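Local coordinates for protein vanadium-dependent haloperoxidase (PDB 4CIT) that probably catalyses the vanadate-dependent oxidation of iodide by hydrogen peroxide in a marine bacterium, at residues A299-N304 with A308-A313; V377-V382 with K405-A410; F66-V71 with G164-K169; A217-P222 with G440-N445; S256-Q261 with P400-K405. All coordinates share one frame; numbering follows the deposited sequence.

Contact 1: residues A299-N304 with A308-A313; sequences AARKTN and AKTLFA
The close part of this contact is gathered on T310, which meets R301 and A300 where the two backbones come nearest, with 5.7 Å between the CA atoms of A300 and T310. R301 NH2 donates to T310 OG1 over 2.8 Å with an N-H...O angle of 157°, and the oxygen lies at the edge of the guanidinium, practically in its plane. The R301 CB starts away from the partner helix; bends at chi2 (-70°) and chi3 (70°) bring the guanidinium back to T310. Beside this bond T310 CG2 lies 3.7 Å from R301 NH1, and A300 CB stands 3.9 Å from T310 OG1. A short loop joins the two consecutive helices: helix 288-302 ends in a Schellman motif, with N304 at positive phi, and helix 307-335 starts three residues later. T310 OG1 is also bonded to D306 O, just ahead of the second helix, while R301 NH1 makes a salt bridge to D42. The looser, solvent side begins at T303, whose side chain turns back to its own helix, OG1 bonding A299 O at 2.7 Å and also pairing with S305 OG. K302, though exposed, bonds S388 O through NZ and lies against F387 in a cation-pi contact.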
# COMPACT_ATOMS: atom_id res chain seq x y z
N ALA A 299 2.93 9.88 11.07
CA ALA A 299 2.31 11.19 10.97
C ALA A 299 1.14 11.29 11.94
O ALA A 299 0.94 12.30 12.59
CB ALA A 299 1.80 11.45 9.56
N ALA A 300 0.32 10.26 12.00
CA ALA A 300 -0.77 10.28 12.93
C ALA A 300 -0.31 10.32 14.39
O ALA A 300 -0.93 10.99 15.20
CB ALA A 300 -1.68 9.11 12.73
N ARG A 301 0.74 9.58 14.76
CA ARG A 301 1.24 9.58 16.13
C ARG A 301 1.89 10.93 16.45
O ARG A 301 1.64 11.53 17.54
CB ARG A 301 2.18 8.41 16.38
CG ARG A 301 1.53 7.05 16.26
CD ARG A 301 0.52 6.70 17.39
NE ARG A 301 -0.68 7.50 17.29
CZ ARG A 301 -1.60 7.30 16.32
NH1 ARG A 301 -1.51 6.23 15.40
NH2 ARG A 301 -2.60 8.13 16.28
N LYS A 302 2.66 11.47 15.49
CA LYS A 302 3.42 12.77 15.66
C LYS A 302 2.47 13.98 15.89
O LYS A 302 2.82 14.89 16.59
CB LYS A 302 4.33 13.05 14.45
CG LYS A 302 5.26 14.25 14.59
CD LYS A 302 6.27 14.38 13.42
CE LYS A 302 7.09 15.68 13.51
NZ LYS A 302 6.59 16.79 12.60
N THR A 303 1.25 13.88 15.38
CA THR A 303 0.21 14.87 15.49
C THR A 303 -0.77 14.61 16.65
O THR A 303 -1.74 15.34 16.79
CB THR A 303 -0.52 15.03 14.17
OG1 THR A 303 -1.07 13.77 13.71
CG2 THR A 303 0.34 15.66 13.12
N ASN A 304 -0.52 13.55 17.40
CA ASN A 304 -1.43 13.09 18.48
C ASN A 304 -2.82 12.95 17.99
O ASN A 304 -3.77 13.35 18.67
CB ASN A 304 -1.40 14.11 19.64
CG ASN A 304 -0.02 14.22 20.24
OD1 ASN A 304 0.56 15.31 20.36
ND2 ASN A 304 0.55 13.07 20.56
N ALA A 308 -10.51 8.51 15.70
CA ALA A 308 -11.23 8.80 14.47
C ALA A 308 -10.39 9.47 13.40
O ALA A 308 -10.51 9.07 12.24
CB ALA A 308 -12.50 9.60 14.72
N LYS A 309 -9.55 10.42 13.77
CA LYS A 309 -8.69 11.12 12.81
C LYS A 309 -7.63 10.14 12.26
O LYS A 309 -7.36 10.11 11.08
CB LYS A 309 -8.02 12.29 13.45
CG LYS A 309 -6.98 13.04 12.64
CD LYS A 309 -7.53 13.61 11.40
CE LYS A 309 -6.47 14.54 10.75
NZ LYS A 309 -6.11 15.75 11.56
N THR A 310 -7.12 9.34 13.14
CA THR A 310 -6.15 8.27 12.71
C THR A 310 -6.78 7.36 11.67
O THR A 310 -6.19 7.05 10.63
CB THR A 310 -5.64 7.46 13.90
OG1 THR A 310 -4.94 8.32 14.76
CG2 THR A 310 -4.67 6.31 13.47
N LEU A 311 -7.98 6.82 11.96
CA LEU A 311 -8.69 5.97 11.01
C LEU A 311 -9.06 6.56 9.74
O LEU A 311 -8.91 5.98 8.69
CB LEU A 311 -9.89 5.37 11.72
CG LEU A 311 -10.54 4.17 11.19
CD1 LEU A 311 -9.55 3.08 10.72
CD2 LEU A 311 -11.49 3.68 12.30
N PHE A 312 -9.52 7.81 9.76
CA PHE A 312 -9.70 8.61 8.60
C PHE A 312 -8.46 8.63 7.73
O PHE A 312 -8.54 8.36 6.53
CB PHE A 312 -10.08 9.99 9.07
CG PHE A 312 -10.00 11.06 8.06
CD1 PHE A 312 -10.98 11.25 7.14
CD2 PHE A 312 -8.99 12.00 8.13
CE1 PHE A 312 -10.90 12.31 6.22
CE2 PHE A 312 -8.95 13.08 7.29
CZ PHE A 312 -9.86 13.22 6.30
N ALA A 313 -7.35 8.94 8.30
CA ALA A 313 -6.17 9.03 7.54
C ALA A 313 -5.73 7.67 6.91
O ALA A 313 -5.36 7.56 5.69
CB ALA A 313 -5.06 9.60 8.36

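Contact 2: residues V377-V382 with K405-A410; sequences VVLTEV and KSFKQA
T380, in the last turn of helix 367-383, and F407, in the first turn of helix 407-420, mark the closest backbone approach, 6.4 Å between their CA atoms. The gap is filled mainly by the F407 ring, which lies with one face against L379. L379 CB sits over the middle of that face, 3.6 Å from the ring centroid and only 9° off the ring normal, a well-centred CH-pi contact. The ring also reaches the helix backbone: F407 CE2 comes within 3.3 Å of L379 O, and CD2 lies 3.6 Å from T380 N, which approaches obliquely. T380 OG1 passes alongside, 3.7 Å from F407 CD2. The threonine CG2 is anti to its backbone N, leaving OG1 beside that nitrogen (chi1 -57°); there the hydroxyl bonds S376 O one turn back and accepts from a water at 2.9 Å. The same water accepts from K408 N, making a polar bridge beside the apolar contact. S406 sets the start of the second helix as its N-cap, with OG accepting from Q409 N at 2.9 Å. Around this pair, the rings of F387 and of F389, on strand 389-391, meet F407, while W292, I295 and A296 of helix 288-302 pack on L379, and I295 also touches F407.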
# COMPACT_ATOMS: atom_id res chain seq x y z
N VAL A 377 0.20 12.29 -1.96
CA VAL A 377 -0.92 13.21 -2.19
C VAL A 377 -1.94 13.14 -1.09
O VAL A 377 -2.38 14.14 -0.53
CB VAL A 377 -1.55 13.00 -3.58
CG1 VAL A 377 -2.89 13.69 -3.66
CG2 VAL A 377 -0.61 13.54 -4.64
N VAL A 378 -2.35 11.92 -0.74
CA VAL A 378 -3.31 11.73 0.36
C VAL A 378 -2.78 12.24 1.68
O VAL A 378 -3.49 13.02 2.34
CB VAL A 378 -3.75 10.23 0.51
CG1 VAL A 378 -4.67 10.08 1.72
CG2 VAL A 378 -4.46 9.83 -0.75
N LEU A 379 -1.54 11.91 2.04
CA LEU A 379 -1.03 12.33 3.33
C LEU A 379 -0.79 13.83 3.37
O LEU A 379 -0.94 14.47 4.42
CB LEU A 379 0.27 11.55 3.69
CG LEU A 379 -0.03 10.04 3.91
CD1 LEU A 379 1.29 9.32 4.16
CD2 LEU A 379 -0.98 9.70 5.02
N THR A 380 -0.38 14.37 2.22
CA THR A 380 -0.25 15.84 2.14
C THR A 380 -1.61 16.52 2.36
O THR A 380 -1.72 17.53 3.05
CB THR A 380 0.37 16.24 0.85
OG1 THR A 380 1.65 15.57 0.75
CG2 THR A 380 0.52 17.80 0.76
N GLU A 381 -2.66 15.96 1.81
CA GLU A 381 -3.98 16.51 1.97
C GLU A 381 -4.46 16.37 3.41
O GLU A 381 -5.03 17.32 3.94
CB GLU A 381 -5.00 15.84 1.08
CG GLU A 381 -6.41 16.49 1.10
CD GLU A 381 -7.35 16.07 2.25
OE1 GLU A 381 -7.46 14.86 2.57
OE2 GLU A 381 -8.01 17.00 2.86
N VAL A 382 -4.17 15.26 4.05
CA VAL A 382 -4.62 15.06 5.46
C VAL A 382 -3.82 15.81 6.49
O VAL A 382 -4.43 16.49 7.39
CB VAL A 382 -4.68 13.54 5.81
CG1 VAL A 382 -4.89 13.25 7.30
CG2 VAL A 382 -5.66 12.87 4.96
N LYS A 405 11.63 16.06 4.79
CA LYS A 405 11.06 17.37 5.08
C LYS A 405 9.59 17.42 4.73
O LYS A 405 8.87 18.42 5.11
CB LYS A 405 11.78 18.46 4.32
CG LYS A 405 13.28 18.46 4.58
CD LYS A 405 13.91 19.82 4.23
CE LYS A 405 15.42 19.79 4.49
NZ LYS A 405 15.68 19.58 5.95
N SER A 406 9.13 16.44 3.95
CA SER A 406 7.73 16.39 3.49
C SER A 406 7.36 14.98 2.96
O SER A 406 8.30 14.22 2.58
CB SER A 406 7.52 17.44 2.37
OG SER A 406 8.16 17.06 1.16
N PHE A 407 6.07 14.67 2.85
CA PHE A 407 5.71 13.43 2.16
C PHE A 407 6.17 13.42 0.71
O PHE A 407 6.61 12.35 0.21
CB PHE A 407 4.23 13.17 2.22
CG PHE A 407 3.68 13.22 3.62
CD1 PHE A 407 4.10 12.32 4.60
CD2 PHE A 407 2.76 14.20 3.96
CE1 PHE A 407 3.56 12.37 5.87
CE2 PHE A 407 2.24 14.26 5.24
CZ PHE A 407 2.65 13.32 6.18
N LYS A 408 6.10 14.59 0.06
CA LYS A 408 6.54 14.77 -1.36
C LYS A 408 8.00 14.41 -1.53
O LYS A 408 8.38 13.67 -2.46
CB LYS A 408 6.27 16.18 -1.85
CG LYS A 408 6.48 16.31 -3.36
CD LYS A 408 6.45 17.77 -3.81
CE LYS A 408 7.09 18.02 -5.19
NZ LYS A 408 8.37 17.31 -5.48
N GLN A 409 8.81 14.84 -0.60
CA GLN A 409 10.25 14.55 -0.62
C GLN A 409 10.54 13.08 -0.46
O GLN A 409 11.34 12.50 -1.19
CB GLN A 409 11.03 15.41 0.34
CG GLN A 409 12.55 15.19 0.25
CD GLN A 409 13.29 15.79 1.43
OE1 GLN A 409 13.07 15.42 2.58
NE2 GLN A 409 14.14 16.81 1.15
N ALA A 410 9.86 12.44 0.47
CA ALA A 410 9.94 10.99 0.61
C ALA A 410 9.52 10.27 -0.66
O ALA A 410 10.19 9.30 -1.03
CB ALA A 410 9.15 10.49 1.76
O HOH W 1 4.23 16.85 0.91

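Contact 3: residues F66-V71 with G164-K169; sequences FAYPNV and GEWMNK
Y68 reaches from helix 59-80 to W166 and M167 at the end of helix 146-167, and its ring can be traced outward atom by atom. Its CB lies 3.8 Å from M167 SD. Past CG, which is placed beside the backbone N by chi1 of -78°, one ring face is overlaid by the methionine: M167 CG stands 3.7 Å from the Y68 ring centroid, 10° off the normal, while SD sits obliquely at 4.3 Å from the same centroid. CD1 and CE1 form the edge turned to the tryptophan, and CE1 comes within 3.4 Å of W166 CZ3. Farther out, CZ is 3.8 Å from M167 CA. At the tip, OH is hydrogen-bonded to D170 OD2, just beyond the second segment. W166 offers its face to this edge, with Y68 CE1 above the six-membered ring but displaced toward the rim; the planes meet at 79° and the ring centroids are 5.0 Å apart. V71, one turn after Y68, adds CG1 against W166 CZ3 at 3.8 Å. The indole NE1 is itself bonded to N92 O. All four touching residues are buried, and the arrangement is a T-shaped aromatic pair joined to a Met-aromatic contact, holding two helices together across the interior of this largely alpha-helical protein.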
# COMPACT_ATOMS: atom_id res chain seq x y z
N PHE A 66 -4.66 -4.28 3.53
CA PHE A 66 -4.73 -3.06 4.32
C PHE A 66 -6.06 -2.33 4.17
O PHE A 66 -6.57 -1.84 5.16
CB PHE A 66 -3.60 -2.09 3.95
CG PHE A 66 -2.27 -2.53 4.46
CD1 PHE A 66 -2.07 -2.75 5.79
CD2 PHE A 66 -1.20 -2.61 3.60
CE1 PHE A 66 -0.83 -3.13 6.25
CE2 PHE A 66 0.03 -3.04 4.03
CZ PHE A 66 0.22 -3.30 5.37
N ALA A 67 -6.63 -2.29 2.98
CA ALA A 67 -7.78 -1.45 2.74
C ALA A 67 -9.10 -1.85 3.34
O ALA A 67 -9.75 -1.04 3.99
CB ALA A 67 -8.00 -1.24 1.25
N TYR A 68 -9.50 -3.10 3.14
CA TYR A 68 -10.79 -3.55 3.59
C TYR A 68 -11.01 -3.45 5.13
O TYR A 68 -12.07 -3.00 5.57
CB TYR A 68 -11.13 -4.95 3.12
CG TYR A 68 -11.57 -4.96 1.68
CD1 TYR A 68 -12.84 -4.45 1.29
CD2 TYR A 68 -10.78 -5.51 0.73
CE1 TYR A 68 -13.27 -4.49 -0.04
CE2 TYR A 68 -11.17 -5.52 -0.63
CZ TYR A 68 -12.41 -5.04 -1.01
OH TYR A 68 -12.80 -5.11 -2.30
N PRO A 69 -10.05 -3.87 5.93
CA PRO A 69 -10.27 -3.76 7.36
C PRO A 69 -10.35 -2.30 7.84
O PRO A 69 -11.13 -1.98 8.73
CB PRO A 69 -9.06 -4.47 7.93
CG PRO A 69 -8.65 -5.46 6.85
CD PRO A 69 -8.78 -4.60 5.64
N ASN A 70 -9.58 -1.39 7.25
CA ASN A 70 -9.77 0.00 7.56
C ASN A 70 -11.11 0.52 7.18
O ASN A 70 -11.73 1.29 7.96
CB ASN A 70 -8.65 0.86 6.92
CG ASN A 70 -7.33 0.62 7.59
OD1 ASN A 70 -7.25 0.44 8.85
ND2 ASN A 70 -6.25 0.82 6.83
N VAL A 71 -11.66 0.15 6.00
CA VAL A 71 -12.98 0.62 5.61
C VAL A 71 -14.00 0.18 6.63
O VAL A 71 -14.90 0.99 6.98
CB VAL A 71 -13.35 0.17 4.15
CG1 VAL A 71 -14.79 0.40 3.79
CG2 VAL A 71 -12.44 0.86 3.16
N GLY A 164 -17.39 -7.91 4.75
CA GLY A 164 -16.92 -9.19 4.14
C GLY A 164 -17.72 -9.63 2.90
O GLY A 164 -17.16 -10.08 1.92
N GLU A 165 -19.03 -9.45 2.92
CA GLU A 165 -19.84 -9.80 1.80
C GLU A 165 -19.44 -8.96 0.57
O GLU A 165 -19.44 -9.51 -0.51
CB GLU A 165 -21.33 -9.62 2.05
CG GLU A 165 -21.83 -10.69 2.99
CD GLU A 165 -23.32 -10.49 3.37
OE1 GLU A 165 -24.08 -9.84 2.61
OE2 GLU A 165 -23.71 -11.04 4.44
N TRP A 166 -19.21 -7.66 0.78
CA TRP A 166 -18.83 -6.73 -0.28
C TRP A 166 -17.41 -7.08 -0.77
O TRP A 166 -17.20 -7.11 -2.02
CB TRP A 166 -18.85 -5.32 0.28
CG TRP A 166 -18.23 -4.27 -0.56
CD1 TRP A 166 -18.64 -3.83 -1.78
CD2 TRP A 166 -17.24 -3.40 -0.11
NE1 TRP A 166 -17.88 -2.78 -2.16
CE2 TRP A 166 -17.00 -2.47 -1.15
CE3 TRP A 166 -16.51 -3.32 1.10
CZ2 TRP A 166 -16.09 -1.47 -1.06
CZ3 TRP A 166 -15.56 -2.31 1.19
CH2 TRP A 166 -15.43 -1.35 0.12
N MET A 167 -16.48 -7.36 0.15
CA MET A 167 -15.07 -7.65 -0.26
C MET A 167 -15.02 -8.93 -1.09
O MET A 167 -14.23 -9.08 -2.04
CB MET A 167 -14.29 -7.85 1.06
CG MET A 167 -12.96 -8.49 1.09
SD MET A 167 -12.45 -8.47 2.90
CE MET A 167 -12.88 -10.17 3.41
N ASN A 168 -15.91 -9.87 -0.79
CA ASN A 168 -15.96 -11.10 -1.51
C ASN A 168 -16.60 -11.03 -2.90
O ASN A 168 -16.69 -12.07 -3.57
CB ASN A 168 -16.66 -12.22 -0.71
CG ASN A 168 -15.79 -12.73 0.46
OD1 ASN A 168 -14.59 -12.67 0.48
ND2 ASN A 168 -16.45 -13.20 1.46
N LYS A 169 -17.06 -9.86 -3.34
CA LYS A 169 -17.56 -9.65 -4.65
C LYS A 169 -16.58 -8.83 -5.55
O LYS A 169 -16.97 -8.36 -6.59
CB LYS A 169 -18.89 -8.91 -4.55
CG LYS A 169 -20.02 -9.77 -3.96
CD LYS A 169 -21.23 -8.88 -3.80
CE LYS A 169 -22.36 -9.48 -2.96
NZ LYS A 169 -22.74 -10.79 -3.60

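Contact 4: residues A217-P222 with G440-N445; sequences AAQFKP and GTFVVN
A type I beta turn, A218 to K221, brings Q219 and F220 up to F442 on helix 426-446. The turn is closed by K221 N bonding A218 O at 3.0 Å, and its two central residues both point at the helix. Q219 runs out extended, with CG anti to its backbone N (chi1 -175°), and places its amide over one face of the F442 ring: NE2 is 3.4 Å from F442 CZ, displaced from the ring centre toward the rim. Amide and ring planes stand 78° apart, so the amide meets the ring steeply rather than lying flat on it. Q219 OE1 accepts from D215 N, which probably fixes which way the amide is turned. The helix belongs to the PAP2-type bundle and follows shortly after H424, a residue of the vanadate pocket; the 217-222 loop packs on both this helix and helix 307-335, with P222 touching V431 and Q435 of the former and E331 of the latter. F220 takes the root of the same phenylalanine, with CZ 3.4 Å from F442 CB. The two phenyl rings meet obliquely, centroids 5.5 Å apart and planes at 55°. L214 touches both Q219 and F220, and V213 touches F442.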
# COMPACT_ATOMS: atom_id res chain seq x y z
N ALA A 217 -10.26 0.34 -14.15
CA ALA A 217 -8.83 0.11 -13.89
C ALA A 217 -7.89 1.00 -14.69
O ALA A 217 -6.82 1.35 -14.24
CB ALA A 217 -8.47 -1.35 -14.07
N ALA A 218 -8.26 1.25 -15.94
CA ALA A 218 -7.51 2.07 -16.86
C ALA A 218 -7.70 3.57 -16.83
O ALA A 218 -7.12 4.27 -17.66
CB ALA A 218 -7.75 1.57 -18.34
N GLN A 219 -8.35 4.11 -15.82
CA GLN A 219 -8.70 5.50 -15.75
C GLN A 219 -7.46 6.42 -15.81
O GLN A 219 -7.54 7.57 -16.31
CB GLN A 219 -9.56 5.75 -14.53
CG GLN A 219 -10.08 7.20 -14.46
CD GLN A 219 -10.93 7.42 -13.27
OE1 GLN A 219 -11.31 6.48 -12.60
NE2 GLN A 219 -11.17 8.69 -12.95
N PHE A 220 -6.38 5.96 -15.22
CA PHE A 220 -5.16 6.71 -15.19
C PHE A 220 -4.05 6.11 -16.03
O PHE A 220 -2.84 6.31 -15.74
CB PHE A 220 -4.78 6.92 -13.70
CG PHE A 220 -5.72 7.89 -13.04
CD1 PHE A 220 -5.62 9.25 -13.26
CD2 PHE A 220 -6.78 7.40 -12.28
CE1 PHE A 220 -6.57 10.13 -12.70
CE2 PHE A 220 -7.75 8.24 -11.77
CZ PHE A 220 -7.64 9.61 -12.00
N LYS A 221 -4.41 5.45 -17.10
CA LYS A 221 -3.42 4.89 -18.05
C LYS A 221 -2.48 6.07 -18.47
O LYS A 221 -3.01 7.09 -18.93
CB LYS A 221 -4.15 4.46 -19.30
CG LYS A 221 -3.25 4.00 -20.43
CD LYS A 221 -4.05 3.27 -21.51
CE LYS A 221 -4.91 4.17 -22.37
NZ LYS A 221 -4.10 5.25 -22.96
N PRO A 222 -1.15 5.84 -18.43
CA PRO A 222 -0.21 6.88 -18.76
C PRO A 222 0.06 6.89 -20.27
O PRO A 222 -0.41 6.04 -21.02
CB PRO A 222 1.02 6.52 -18.01
CG PRO A 222 1.02 5.06 -17.87
CD PRO A 222 -0.47 4.74 -17.76
N GLY A 440 -4.11 9.98 -6.95
CA GLY A 440 -4.29 10.32 -5.56
C GLY A 440 -5.09 11.62 -5.48
O GLY A 440 -5.99 11.71 -4.61
N THR A 441 -4.86 12.56 -6.43
CA THR A 441 -5.67 13.80 -6.55
C THR A 441 -7.12 13.51 -6.81
O THR A 441 -8.03 14.10 -6.18
CB THR A 441 -5.04 14.77 -7.59
OG1 THR A 441 -3.69 15.07 -7.11
CG2 THR A 441 -5.84 16.09 -7.73
N PHE A 442 -7.37 12.59 -7.72
CA PHE A 442 -8.74 12.20 -8.01
C PHE A 442 -9.43 11.61 -6.73
O PHE A 442 -10.61 11.92 -6.44
CB PHE A 442 -8.72 11.17 -9.14
CG PHE A 442 -10.02 10.46 -9.40
CD1 PHE A 442 -11.07 11.09 -10.14
CD2 PHE A 442 -10.19 9.21 -8.96
CE1 PHE A 442 -12.32 10.48 -10.31
CE2 PHE A 442 -11.38 8.54 -9.21
CZ PHE A 442 -12.43 9.17 -9.86
N VAL A 443 -8.75 10.69 -6.06
CA VAL A 443 -9.29 10.07 -4.83
C VAL A 443 -9.59 11.15 -3.80
O VAL A 443 -10.69 11.16 -3.22
CB VAL A 443 -8.38 8.95 -4.25
CG1 VAL A 443 -8.85 8.51 -2.87
CG2 VAL A 443 -8.22 7.82 -5.18
N VAL A 444 -8.68 12.09 -3.60
CA VAL A 444 -8.94 13.08 -2.57
C VAL A 444 -10.07 14.07 -2.96
O VAL A 444 -10.80 14.54 -2.12
CB VAL A 444 -7.70 13.82 -2.09
CG1 VAL A 444 -6.74 12.84 -1.51
CG2 VAL A 444 -7.06 14.61 -3.14
N ASN A 445 -10.27 14.25 -4.25
CA ASN A 445 -11.30 15.17 -4.75
C ASN A 445 -12.61 14.45 -4.79
O ASN A 445 -13.66 15.15 -4.81
CB ASN A 445 -10.93 15.70 -6.16
CG ASN A 445 -9.89 16.79 -6.11
OD1 ASN A 445 -9.78 17.51 -5.14
ND2 ASN A 445 -9.12 16.92 -7.19

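Contact 5: residues S256-Q261 with P400-K405; sequences SSEEIQ and PIRSFK
E258 and R402 form an end-on salt bridge between the first turn of helix 258-266 and strand 402-404, half of a small antiparallel pair with strand 389-391. Both guanidinium end nitrogens go to one oxygen: NH2 is 2.9 Å from E258 OE2, with an N-H...O angle of 157°, and NH1 is 3.2 Å from that same OE2. The oxygen lies in the guanidinium plane, whereas both nitrogens approach it from the same face of the carboxylate, whose plane is turned 59° from the guanidinium. E258 comes in by a bend at chi2, and R402 by a bend at chi3 (57°) that sets the guanidinium against E258. R402 has a second acidic partner, since NE makes a salt bridge to E413 of helix 407-420. The arginine therefore lies between two carboxylates, which would be expected to favour its positive charge.

Water adds a further link. One molecule donates to Q261 OE1 and accepts from R402 NH1 at 2.8 Å, though Q261 has two conformers and the bridge, which rests on one of them, is doubtful.

Bonds within 256-261 shape the helix start. S257 is the N-cap residue, but the bond from I260 N to S257 OG is long and weak at 3.5 Å. The same hydroxyl donates at 3.2 Å from S257 OG to E259 OE1, using the lone pair of that oxygen that points away from OE2.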
# COMPACT_ATOMS: atom_id res chain seq x y z
N SER A 256 30.09 2.74 0.52
CA SER A 256 29.61 3.88 1.31
C SER A 256 28.34 4.62 0.75
O SER A 256 27.50 5.15 1.52
CB SER A 256 30.77 4.89 1.45
OG SER A 256 31.59 4.86 0.30
N SER A 257 28.20 4.62 -0.59
CA SER A 257 27.51 5.71 -1.28
C SER A 257 26.08 5.86 -0.81
O SER A 257 25.42 4.91 -0.42
CB SER A 257 27.64 5.58 -2.79
OG SER A 257 26.55 4.92 -3.39
N GLU A 258 25.64 7.09 -0.78
CA GLU A 258 24.31 7.39 -0.35
C GLU A 258 23.30 6.72 -1.27
O GLU A 258 22.21 6.28 -0.81
CB GLU A 258 24.18 8.88 -0.31
CG GLU A 258 22.80 9.46 -0.02
CD GLU A 258 22.34 9.34 1.41
OE1 GLU A 258 22.89 8.49 2.14
OE2 GLU A 258 21.39 10.09 1.77
N GLU A 259 23.65 6.55 -2.55
CA GLU A 259 22.69 5.96 -3.52
C GLU A 259 22.34 4.56 -3.21
O GLU A 259 21.18 4.08 -3.35
CB GLU A 259 23.27 6.05 -4.91
CG GLU A 259 23.34 7.44 -5.48
CD GLU A 259 24.50 8.26 -4.99
OE1 GLU A 259 25.40 7.74 -4.30
OE2 GLU A 259 24.49 9.42 -5.30
N ILE A 260 23.34 3.81 -2.72
CA ILE A 260 23.11 2.48 -2.37
C ILE A 260 22.23 2.40 -1.11
O ILE A 260 21.31 1.57 -1.03
CB ILE A 260 24.40 1.71 -2.10
CG1 ILE A 260 25.12 1.48 -3.39
CG2 ILE A 260 24.11 0.35 -1.53
CD1 ILE A 260 26.41 0.70 -3.13
N GLN A 261 22.46 3.29 -0.17
CA GLN A 261 21.58 3.37 1.05
C GLN A 261 20.14 3.67 0.70
O GLN A 261 19.23 3.13 1.30
CB GLN A 261 22.00 4.53 1.96
CG GLN A 261 23.33 4.36 2.66
CD GLN A 261 23.70 5.55 3.54
OE1 GLN A 261 22.91 6.01 4.39
NE2 GLN A 261 24.93 6.07 3.34
N PRO A 400 18.60 1.82 8.74
CA PRO A 400 18.61 2.95 9.60
C PRO A 400 17.35 3.81 9.43
O PRO A 400 16.47 3.47 8.61
CB PRO A 400 19.79 3.79 9.12
CG PRO A 400 19.98 3.33 7.70
CD PRO A 400 19.40 2.00 7.51
N ILE A 401 17.28 4.88 10.24
CA ILE A 401 16.22 5.89 10.10
C ILE A 401 16.66 6.83 8.98
O ILE A 401 17.81 7.26 8.88
CB ILE A 401 16.04 6.71 11.42
CG1 ILE A 401 15.57 5.75 12.51
CG2 ILE A 401 15.11 7.91 11.32
CD1 ILE A 401 15.59 6.33 13.90
N ARG A 402 15.73 7.26 8.17
CA ARG A 402 15.98 8.41 7.25
C ARG A 402 14.95 9.47 7.52
O ARG A 402 13.81 9.12 7.89
CB ARG A 402 15.96 7.99 5.76
CG ARG A 402 17.02 6.97 5.31
CD ARG A 402 17.05 6.70 3.82
NE ARG A 402 17.26 7.85 2.98
CZ ARG A 402 18.45 8.46 2.80
NH1 ARG A 402 19.58 7.97 3.35
NH2 ARG A 402 18.55 9.53 2.03
N SER A 403 15.36 10.73 7.40
CA SER A 403 14.53 11.89 7.76
C SER A 403 14.06 12.57 6.49
O SER A 403 14.80 12.58 5.51
CB SER A 403 15.35 12.82 8.64
OG SER A 403 15.53 12.09 9.91
N PHE A 404 12.88 13.17 6.53
CA PHE A 404 12.29 13.83 5.38
C PHE A 404 11.65 15.13 5.74
O PHE A 404 11.20 15.33 6.89
CB PHE A 404 11.20 12.89 4.75
CG PHE A 404 11.80 11.63 4.24
CD1 PHE A 404 12.47 11.61 3.05
CD2 PHE A 404 11.75 10.49 4.97
CE1 PHE A 404 13.08 10.42 2.59
CE2 PHE A 404 12.31 9.29 4.48
CZ PHE A 404 13.00 9.28 3.27
N LYS A 405 11.63 16.06 4.79
CA LYS A 405 11.06 17.37 5.08
C LYS A 405 9.59 17.42 4.73
O LYS A 405 8.87 18.42 5.11
CB LYS A 405 11.78 18.46 4.32
CG LYS A 405 13.28 18.46 4.58
CD LYS A 405 13.91 19.82 4.23
CE LYS A 405 15.42 19.79 4.49
NZ LYS A 405 15.68 19.58 5.95
O HOH W 2 20.27 5.70 4.88

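Overall arrangement
Following the chain from the N terminus, contact 3 closes first, joining helix 59-80 to helix 146-167, before any other loop opens. Contact 4 then opens at the 217-222 loop and closes at helix 426-446, so contacts 5, 1 and 2 all lie inside it. Contact 5 opens at 256-261; contact 1, the short connection from helix 288-302 to helix 307-335, is nested within it. Contacts 2 and 5 cross, and they share K405 at the join of strand 402-404 and helix 407-420. Helix 367-383 links several: V382 packs on A313 of contact 1, and V377 on G440 of contact 4. L311 of contact 1 touches N70 of contact 3.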